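Local atomic coordinates of oxidoreductase, 2OG-Fe oxygenase family protein, putative, expressed (Oryza sativa subsp. japonica, PDB entry 5XOI), a protein that probably acts as an iron(II)- and 2-oxoglutarate-dependent dioxygenase of the AlkB family, the present chain being its oxygenase domain. Residues A[167-172]-A[196-200]; A[149-155]-A[191-196]; A[54-60]-A[125-131]. All blocks are in the same frame, centred on the assembly; numbering follows the deposited sequence.

How the contacts relate
The three contacts stand around the metal and co-substrate site of one double-stranded beta-helix domain. Contact 1 pairs 167-172 with 196-200 in the four-stranded sheet and supplies H199 to the manganese. Contact 2 joins the turn after helix 146-150 to the loop leading into that same segment; the two share L196, and their centres lie about 13 Å apart. Contact 3 is the edge pair of the seven-stranded sheet, where N128 and Y130 belong to the 2-oxoglutarate site. Its centre is about 19 Å from that of contact 1 and about 22 Å from that of contact 2, yet its nearest atoms come within about 6 Å of contact 1 and about 8 Å of contact 2, without touching either.

Contact 1 (A[167-172]-A[196-200]); sequences LYGDVN and LIFHG. With MN (manganese (II) ion), chain C.
F198 turns CG anti to its carbonyl carbon (chi1 -78°) and lays its ring against the chain at V171 and N172, while H199, with CG between the backbone N and the carbonyl carbon (chi1 58°), swings its imidazole to the other side of the strand. This antiparallel ladder belongs to the minor sheet of the double-stranded beta-helix (jelly-roll) fold of 2OG-Fe(II) oxygenases. L167 and G200 form a hydrogen-bonded pair (L167 N to G200 O 2.9 Å), as do G169 and F198 (G169 N to F198 O 2.9 Å), though the return bond from F198 N to G169 O is weak. Between them lies the non-hydrogen-bonded pair Y168-H199, its CA atoms 4.2 Å apart. Over one face of the F198 ring sits N172 N, above the centre, with V171 C toward the rim; N172 CB packs 3.6 Å from F198 CE2. Past the strand, D170 makes a salt bridge with R10. The H199 ring is fixed at both nitrogens: ND1 donates to I197 O (2.9 Å), which lies in the ring plane although the donor stands above the carbonyl plane, and NE2 binds manganese together with H139 and D141. H199 NE2 lies 2.2 Å from the manganese, with water 1 at 2.3 Å from the metal.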
loop_
_atom_site.group_PDB
_atom_site.type_symbol
_atom_site.label_atom_id
_atom_site.label_comp_id
_atom_site.label_asym_id
_atom_site.label_seq_id
_atom_site.Cartn_x
_atom_site.Cartn_y
_atom_site.Cartn_z
ATOM N N LEU A 167 9.570 7.112 1.453
ATOM C CA LEU A 167 10.994 6.807 1.474
ATOM C C LEU A 167 11.203 5.344 1.113
ATOM O O LEU A 167 10.402 4.486 1.502
ATOM C CB LEU A 167 11.598 7.074 2.858
ATOM C CG LEU A 167 12.084 8.476 3.242
ATOM C CD1 LEU A 167 11.242 9.589 2.664
ATOM C CD2 LEU A 167 12.159 8.587 4.755
ATOM N N TYR A 168 12.290 5.051 0.398
ATOM C CA TYR A 168 12.614 3.657 0.112
ATOM C C TYR A 168 14.116 3.488 -0.085
ATOM O O TYR A 168 14.802 4.388 -0.580
ATOM C CB TYR A 168 11.862 3.132 -1.125
ATOM C CG TYR A 168 12.102 3.908 -2.398
ATOM C CD1 TYR A 168 11.403 5.085 -2.663
ATOM C CD2 TYR A 168 13.003 3.444 -3.355
ATOM C CE1 TYR A 168 11.613 5.793 -3.853
ATOM C CE2 TYR A 168 13.225 4.144 -4.539
ATOM C CZ TYR A 168 12.533 5.314 -4.781
ATOM O OH TYR A 168 12.767 5.999 -5.959
ATOM N N GLY A 169 14.618 2.320 0.306
ATOM C CA GLY A 169 16.036 2.050 0.177
ATOM C C GLY A 169 16.353 0.652 0.652
ATOM O O GLY A 169 15.460 -0.137 0.967
ATOM N N ASP A 170 17.643 0.351 0.704
ATOM C CA ASP A 170 18.063 -1.001 1.034
ATOM C C ASP A 170 18.334 -1.204 2.519
ATOM O O ASP A 170 18.538 -2.352 2.935
ATOM C CB ASP A 170 19.326 -1.366 0.258
ATOM C CG ASP A 170 19.102 -1.375 -1.236
ATOM O OD1 ASP A 170 18.103 -1.966 -1.682
ATOM O OD2 ASP A 170 19.922 -0.780 -1.950
ATOM N N VAL A 171 18.357 -0.134 3.317
ATOM C CA VAL A 171 18.768 -0.214 4.716
ATOM C C VAL A 171 17.873 0.673 5.574
ATOM O O VAL A 171 17.148 1.543 5.083
ATOM C CB VAL A 171 20.252 0.180 4.935
ATOM C CG1 VAL A 171 21.184 -0.799 4.257
ATOM C CG2 VAL A 171 20.503 1.623 4.493
ATOM N N ASN A 172 17.960 0.457 6.885
ATOM C CA ASN A 172 17.203 1.229 7.871
ATOM C C ASN A 172 17.981 2.492 8.261
ATOM O O ASN A 172 18.445 2.666 9.394
ATOM C CB ASN A 172 16.905 0.350 9.077
ATOM C CG ASN A 172 16.136 1.071 10.151
ATOM O OD1 ASN A 172 15.340 1.970 9.873
ATOM N ND2 ASN A 172 16.365 0.674 11.396
ATOM N N LEU A 196 11.920 -6.620 -0.641
ATOM C CA LEU A 196 12.308 -6.399 0.745
ATOM C C LEU A 196 12.922 -5.014 0.974
ATOM O O LEU A 196 13.706 -4.831 1.907
ATOM C CB LEU A 196 13.267 -7.500 1.197
ATOM C CG LEU A 196 12.555 -8.838 1.432
ATOM C CD1 LEU A 196 13.521 -9.900 1.959
ATOM C CD2 LEU A 196 11.393 -8.638 2.404
ATOM N N ILE A 197 12.568 -4.024 0.150
ATOM C CA ILE A 197 13.065 -2.676 0.405
ATOM C C ILE A 197 12.588 -2.202 1.770
ATOM O O ILE A 197 11.475 -2.513 2.217
ATOM C CB ILE A 197 12.634 -1.688 -0.695
ATOM C CG1 ILE A 197 11.108 -1.714 -0.894
ATOM C CG2 ILE A 197 13.400 -1.968 -1.984
ATOM C CD1 ILE A 197 10.576 -0.555 -1.755
ATOM N N PHE A 198 13.447 -1.460 2.450
ATOM C CA PHE A 198 12.999 -0.655 3.575
ATOM C C PHE A 198 12.200 0.531 3.041
ATOM O O PHE A 198 12.568 1.143 2.040
ATOM C CB PHE A 198 14.196 -0.163 4.392
ATOM C CG PHE A 198 14.783 -1.201 5.317
ATOM C CD1 PHE A 198 15.718 -2.118 4.843
ATOM C CD2 PHE A 198 14.423 -1.249 6.658
ATOM C CE1 PHE A 198 16.268 -3.077 5.684
ATOM C CE2 PHE A 198 14.973 -2.214 7.519
ATOM C CZ PHE A 198 15.891 -3.124 7.033
ATOM N N HIS A 199 11.105 0.875 3.709
ATOM C CA HIS A 199 10.250 1.925 3.161
ATOM C C HIS A 199 9.396 2.514 4.275
ATOM O O HIS A 199 9.259 1.941 5.361
ATOM C CB HIS A 199 9.359 1.400 2.024
ATOM C CG HIS A 199 8.488 0.261 2.438
ATOM N ND1 HIS A 199 8.952 -1.037 2.510
ATOM C CD2 HIS A 199 7.205 0.231 2.868
ATOM C CE1 HIS A 199 7.981 -1.819 2.945
ATOM N NE2 HIS A 199 6.916 -1.073 3.177
ATOM N N GLY A 200 8.844 3.688 4.001
ATOM C CA GLY A 200 8.002 4.331 4.995
ATOM C C GLY A 200 7.465 5.644 4.470
ATOM O O GLY A 200 7.668 6.009 3.306
HETATM MN MN MN C . 5.221 -1.624 4.486
HETATM O O HOH W 1 3.874 -1.992 2.625
#

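Contact 2 (A[149-155]-A[191-196]); sequences LHKGLPV and GGKSRL
The guanidinium of R195 is sandwiched between two methyl groups: L149 CD2 covers one face, offset toward the rim and 3.4 Å from R195 NH2, and V155 CG2 covers the opposite face over its centre, 3.6 Å from R195 CZ. Both side chains cross the arginine at about a right angle. At the edge, close to the guanidinium plane, R195 NE donates to L153 O (2.8 Å) nearly in line with the C=O (170°), but the bond is bent at the hydrogen (132°). Water 2 lies between L153 O and R195 NH2, accepting from NH2 and in a position to donate to the carbonyl, while NH1 donates to D141 O, the backbone of a metal ligand. A bend at chi2 (52°), after CG has left anti to the backbone N, folds the chain past L153 O and brings NE to it. A leucine in place of R195 would probably leave L153 O and D141 O without their arginine donors and lose the flat group held between L149 and V155. The backbones also meet directly: G192 N donates to G152 O (3.0 Å), in the carbonyl plane on a lone pair. Glycines suit this close approach, since a side chain on G191 would run into P154 CB and G152 O. G152, with positive phi, closes helix 146-150 in a Schellman motif. From there the chain enters strand 155-161, where V155 pairs through its backbone with F190 of strand 187-190, and the loop 191-196 runs on from that neighbouring strand toward strand 198-205.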
loop_
_atom_site.group_PDB
_atom_site.type_symbol
_atom_site.label_atom_id
_atom_site.label_comp_id
_atom_site.label_asym_id
_atom_site.label_seq_id
_atom_site.Cartn_x
_atom_site.Cartn_y
_atom_site.Cartn_z
ATOM N N LEU A 149 7.787 -14.589 0.185
ATOM C CA LEU A 149 8.905 -13.659 0.097
ATOM C C LEU A 149 9.955 -14.155 -0.886
ATOM O O LEU A 149 10.463 -13.379 -1.704
ATOM C CB LEU A 149 9.526 -13.455 1.479
ATOM C CG LEU A 149 8.673 -12.832 2.575
ATOM C CD1 LEU A 149 9.512 -12.684 3.840
ATOM C CD2 LEU A 149 8.144 -11.484 2.117
ATOM N N HIS A 150 10.273 -15.454 -0.836
ATOM C CA HIS A 150 11.320 -16.003 -1.693
ATOM C C HIS A 150 10.948 -15.888 -3.164
ATOM O O HIS A 150 11.816 -15.676 -4.018
ATOM C CB HIS A 150 11.588 -17.464 -1.323
ATOM C CG HIS A 150 12.420 -18.200 -2.326
ATOM N ND1 HIS A 150 13.645 -17.739 -2.759
ATOM C CD2 HIS A 150 12.202 -19.363 -2.983
ATOM C CE1 HIS A 150 14.147 -18.587 -3.639
ATOM N NE2 HIS A 150 13.289 -19.580 -3.794
ATOM N N LYS A 151 9.661 -16.027 -3.478
ATOM C CA LYS A 151 9.212 -15.865 -4.853
ATOM C C LYS A 151 9.118 -14.404 -5.276
ATOM O O LYS A 151 8.896 -14.129 -6.461
ATOM C CB LYS A 151 7.860 -16.557 -5.024
ATOM C CG LYS A 151 7.921 -18.070 -4.973
ATOM C CD LYS A 151 6.535 -18.650 -5.242
ATOM C CE LYS A 151 6.578 -20.176 -5.383
ATOM N NZ LYS A 151 7.027 -20.841 -4.125
ATOM N N GLY A 152 9.291 -13.469 -4.349
ATOM C CA GLY A 152 9.205 -12.064 -4.695
ATOM C C GLY A 152 7.815 -11.571 -5.015
ATOM O O GLY A 152 7.674 -10.550 -5.694
ATOM N N LEU A 153 6.786 -12.249 -4.520
ATOM C CA LEU A 153 5.415 -11.821 -4.753
ATOM C C LEU A 153 5.250 -10.364 -4.340
ATOM O O LEU A 153 5.581 -10.006 -3.200
ATOM C CB LEU A 153 4.432 -12.685 -3.972
ATOM C CG LEU A 153 3.963 -14.009 -4.562
ATOM C CD1 LEU A 153 5.038 -14.700 -5.344
ATOM C CD2 LEU A 153 3.404 -14.894 -3.475
ATOM N N PRO A 154 4.746 -9.507 -5.216
ATOM C CA PRO A 154 4.851 -8.065 -4.994
ATOM C C PRO A 154 3.904 -7.543 -3.926
ATOM O O PRO A 154 2.879 -8.142 -3.596
ATOM C CB PRO A 154 4.492 -7.469 -6.360
ATOM C CG PRO A 154 3.571 -8.480 -6.963
ATOM C CD PRO A 154 4.071 -9.835 -6.484
ATOM N N VAL A 155 4.283 -6.379 -3.400
ATOM C CA VAL A 155 3.402 -5.524 -2.612
ATOM C C VAL A 155 2.775 -4.520 -3.568
ATOM O O VAL A 155 3.492 -3.884 -4.344
ATOM C CB VAL A 155 4.197 -4.798 -1.514
ATOM C CG1 VAL A 155 3.298 -3.850 -0.700
ATOM C CG2 VAL A 155 4.929 -5.809 -0.613
ATOM N N GLY A 191 8.191 -5.686 -6.059
ATOM C CA GLY A 191 8.343 -7.125 -5.957
ATOM C C GLY A 191 9.675 -7.544 -6.544
ATOM O O GLY A 191 10.521 -6.689 -6.833
ATOM N N GLY A 192 9.880 -8.848 -6.716
ATOM C CA GLY A 192 11.163 -9.296 -7.224
ATOM C C GLY A 192 12.284 -8.814 -6.333
ATOM O O GLY A 192 12.195 -8.852 -5.096
ATOM N N LYS A 193 13.350 -8.317 -6.964
ATOM C CA LYS A 193 14.508 -7.881 -6.193
ATOM C C LYS A 193 14.217 -6.682 -5.299
ATOM O O LYS A 193 15.037 -6.381 -4.425
ATOM C CB LYS A 193 15.681 -7.551 -7.122
ATOM C CG LYS A 193 16.262 -8.764 -7.821
ATOM C CD LYS A 193 17.538 -8.413 -8.578
ATOM C CE LYS A 193 17.664 -9.273 -9.822
ATOM N NZ LYS A 193 17.156 -10.649 -9.552
ATOM N N SER A 194 13.083 -5.998 -5.471
ATOM C CA SER A 194 12.706 -4.904 -4.582
ATOM C C SER A 194 11.716 -5.315 -3.494
ATOM O O SER A 194 11.234 -4.450 -2.757
ATOM C CB SER A 194 12.119 -3.740 -5.386
ATOM O OG SER A 194 13.141 -3.067 -6.092
ATOM N N ARG A 195 11.410 -6.609 -3.365
ATOM C CA ARG A 195 10.338 -7.028 -2.465
ATOM C C ARG A 195 10.644 -6.671 -1.013
ATOM O O ARG A 195 9.724 -6.406 -0.227
ATOM C CB ARG A 195 10.086 -8.530 -2.628
ATOM C CG ARG A 195 9.017 -9.133 -1.698
ATOM C CD ARG A 195 7.701 -8.360 -1.757
ATOM N NE ARG A 195 6.702 -8.976 -0.885
ATOM C CZ ARG A 195 6.653 -8.767 0.425
ATOM N NH1 ARG A 195 7.538 -7.954 0.988
ATOM N NH2 ARG A 195 5.726 -9.359 1.173
ATOM N N LEU A 196 11.920 -6.620 -0.641
ATOM C CA LEU A 196 12.308 -6.399 0.745
ATOM C C LEU A 196 12.922 -5.014 0.974
ATOM O O LEU A 196 13.706 -4.831 1.907
ATOM C CB LEU A 196 13.267 -7.500 1.197
ATOM C CG LEU A 196 12.555 -8.838 1.432
ATOM C CD1 LEU A 196 13.521 -9.900 1.959
ATOM C CD2 LEU A 196 11.393 -8.638 2.404
HETATM O O HOH W 2 5.237 -11.559 -0.779
#

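Contact 3 (A[54-60]-A[125-131]); sequences SLQMMCL and CLVNFYT
The carbonyl oxygen of F129 accepts from Q56 N at 2.9 Å, in the carbonyl plane and nearly straight (170°), and lies 3.0 Å from water 3, which can donate to it or to Q56 OE1 and so probably links the two. In the return direction F129 N reaches Q56 O at 2.7 Å, and the M58-V127 and L60-C125 pairs repeat this pair of reciprocal hydrogen bonds, with T131 N to S54 O adding a longer one at 3.2 Å. Seven backbone bonds thus hold the segment 54-60 antiparallel to 125-131 along the edge of the seven-stranded major sheet of the double-stranded beta-helix; on its other flank, strand 124-131 pairs with strand 223-229. Side chains alternate between two faces. On that of L55, M57, C59, L126, N128 and Y130, the methyl CD1 of L55 makes a CH-pi contact with the Y130 ring, 3.9 Å from its centroid and 10° off the normal. L55 CG leaves anti to the backbone N (chi1 170°), which, with chi2, carries CD1 over the ring and to 3.6 Å from N128 CB. Bent at chi3, the M57 chain brings CE to 3.6 Å from L126 CD2. This face carries the 2-oxoglutarate residues N128, hydrogen-bonded to R48 and N225, and Y130, whose OH hydrogen-bonds a bound succinate. Behind it, M58 and V127 lie side by side, and L60 CG packs 4.0 Å from V127 CG2 next to helix 22-37.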
loop_
_atom_site.group_PDB
_atom_site.type_symbol
_atom_site.label_atom_id
_atom_site.label_comp_id
_atom_site.label_asym_id
_atom_site.label_seq_id
_atom_site.Cartn_x
_atom_site.Cartn_y
_atom_site.Cartn_z
ATOM N N SER A 54 0.093 9.464 14.255
ATOM C CA SER A 54 -1.198 9.868 13.684
ATOM C C SER A 54 -1.684 8.873 12.634
ATOM O O SER A 54 -2.160 9.240 11.554
ATOM C CB SER A 54 -1.111 11.283 13.114
ATOM O OG SER A 54 -0.793 12.177 14.185
ATOM N N LEU A 55 -1.593 7.593 12.984
ATOM C CA LEU A 55 -1.906 6.500 12.080
ATOM C C LEU A 55 -2.958 5.599 12.711
ATOM O O LEU A 55 -2.824 5.192 13.872
ATOM C CB LEU A 55 -0.637 5.691 11.748
ATOM C CG LEU A 55 -0.853 4.369 10.999
ATOM C CD1 LEU A 55 -1.273 4.636 9.560
ATOM C CD2 LEU A 55 0.415 3.506 11.034
ATOM N N GLN A 56 -4.000 5.288 11.945
ATOM C CA GLN A 56 -4.935 4.221 12.277
ATOM C C GLN A 56 -4.922 3.192 11.156
ATOM O O GLN A 56 -4.570 3.501 10.017
ATOM C CB GLN A 56 -6.360 4.751 12.471
ATOM C CG GLN A 56 -6.500 5.826 13.551
ATOM C CD GLN A 56 -7.842 6.526 13.465
ATOM O OE1 GLN A 56 -7.940 7.653 12.977
ATOM N NE2 GLN A 56 -8.887 5.849 13.919
ATOM N N MET A 57 -5.335 1.965 11.476
ATOM C CA MET A 57 -5.283 0.889 10.498
ATOM C C MET A 57 -6.451 -0.064 10.691
ATOM O O MET A 57 -7.061 -0.141 11.762
ATOM C CB MET A 57 -3.955 0.108 10.586
ATOM C CG MET A 57 -3.742 -0.590 11.939
ATOM S SD MET A 57 -2.204 -1.537 11.942
ATOM C CE MET A 57 -2.700 -2.947 10.956
ATOM N N MET A 58 -6.748 -0.797 9.624
ATOM C CA MET A 58 -7.645 -1.934 9.683
ATOM C C MET A 58 -7.247 -2.864 8.554
ATOM O O MET A 58 -6.698 -2.426 7.538
ATOM C CB MET A 58 -9.125 -1.535 9.579
ATOM C CG MET A 58 -9.566 -0.995 8.229
ATOM S SD MET A 58 -11.380 -1.050 7.982
ATOM C CE MET A 58 -11.677 -2.806 7.900
ATOM N N CYS A 59 -7.490 -4.154 8.743
ATOM C CA CYS A 59 -7.129 -5.112 7.714
ATOM C C CYS A 59 -8.376 -5.614 7.010
ATOM O O CYS A 59 -9.466 -5.656 7.589
ATOM C CB CYS A 59 -6.340 -6.288 8.296
ATOM S SG CYS A 59 -4.684 -5.838 8.890
ATOM N N LEU A 60 -8.211 -5.961 5.739
ATOM C CA LEU A 60 -9.197 -6.731 5.003
ATOM C C LEU A 60 -8.560 -8.047 4.590
ATOM O O LEU A 60 -7.363 -8.097 4.300
ATOM C CB LEU A 60 -9.694 -6.002 3.749
ATOM C CG LEU A 60 -9.998 -4.514 3.873
ATOM C CD1 LEU A 60 -10.296 -3.930 2.480
ATOM C CD2 LEU A 60 -11.161 -4.293 4.810
ATOM N N CYS A 125 -5.001 -7.125 2.879
ATOM C CA CYS A 125 -5.008 -5.700 2.569
ATOM C C CYS A 125 -4.890 -4.911 3.862
ATOM O O CYS A 125 -5.782 -4.966 4.715
ATOM C CB CYS A 125 -6.259 -5.279 1.810
ATOM S SG CYS A 125 -6.282 -3.491 1.439
ATOM N N LEU A 126 -3.798 -4.176 3.998
ATOM C CA LEU A 126 -3.616 -3.281 5.126
ATOM C C LEU A 126 -4.124 -1.905 4.711
ATOM O O LEU A 126 -3.602 -1.310 3.764
ATOM C CB LEU A 126 -2.147 -3.222 5.535
ATOM C CG LEU A 126 -1.832 -3.104 7.022
ATOM C CD1 LEU A 126 -0.335 -3.197 7.234
ATOM C CD2 LEU A 126 -2.366 -1.794 7.570
ATOM N N VAL A 127 -5.137 -1.407 5.415
ATOM C CA VAL A 127 -5.689 -0.077 5.184
ATOM C C VAL A 127 -5.143 0.848 6.266
ATOM O O VAL A 127 -5.484 0.703 7.447
ATOM C CB VAL A 127 -7.222 -0.096 5.195
ATOM C CG1 VAL A 127 -7.778 1.273 4.767
ATOM C CG2 VAL A 127 -7.732 -1.204 4.288
ATOM N N ASN A 128 -4.295 1.797 5.866
ATOM C CA ASN A 128 -3.688 2.778 6.764
ATOM C C ASN A 128 -4.351 4.127 6.541
ATOM O O ASN A 128 -4.437 4.590 5.399
ATOM C CB ASN A 128 -2.185 2.931 6.490
ATOM C CG ASN A 128 -1.396 1.672 6.784
ATOM O OD1 ASN A 128 -1.285 1.258 7.943
ATOM N ND2 ASN A 128 -0.821 1.060 5.734
ATOM N N PHE A 129 -4.773 4.788 7.614
ATOM C CA PHE A 129 -5.223 6.166 7.490
ATOM C C PHE A 129 -4.310 7.081 8.302
ATOM O O PHE A 129 -4.120 6.868 9.506
ATOM C CB PHE A 129 -6.665 6.362 7.924
ATOM C CG PHE A 129 -7.105 7.783 7.755
ATOM C CD1 PHE A 129 -7.210 8.317 6.487
ATOM C CD2 PHE A 129 -7.314 8.604 8.851
ATOM C CE1 PHE A 129 -7.573 9.629 6.304
ATOM C CE2 PHE A 129 -7.679 9.924 8.668
ATOM C CZ PHE A 129 -7.796 10.429 7.395
ATOM N N TYR A 130 -3.758 8.092 7.634
ATOM C CA TYR A 130 -2.884 9.099 8.221
ATOM C C TYR A 130 -3.632 10.420 8.261
ATOM O O TYR A 130 -4.151 10.853 7.232
ATOM C CB TYR A 130 -1.621 9.304 7.368
ATOM C CG TYR A 130 -0.765 8.089 7.080
ATOM C CD1 TYR A 130 -1.122 7.184 6.094
ATOM C CD2 TYR A 130 0.417 7.873 7.779
ATOM C CE1 TYR A 130 -0.324 6.074 5.813
ATOM C CE2 TYR A 130 1.221 6.769 7.513
ATOM C CZ TYR A 130 0.849 5.881 6.528
ATOM O OH TYR A 130 1.668 4.801 6.274
ATOM N N THR A 131 -3.672 11.080 9.417
ATOM C CA THR A 131 -4.075 12.482 9.410
ATOM C C THR A 131 -2.884 13.328 8.950
ATOM O O THR A 131 -1.846 12.806 8.528
ATOM C CB THR A 131 -4.616 12.907 10.771
ATOM O OG1 THR A 131 -3.664 12.600 11.791
ATOM C CG2 THR A 131 -5.906 12.160 11.064
HETATM O O HOH W 3 -5.302 8.480 11.731
#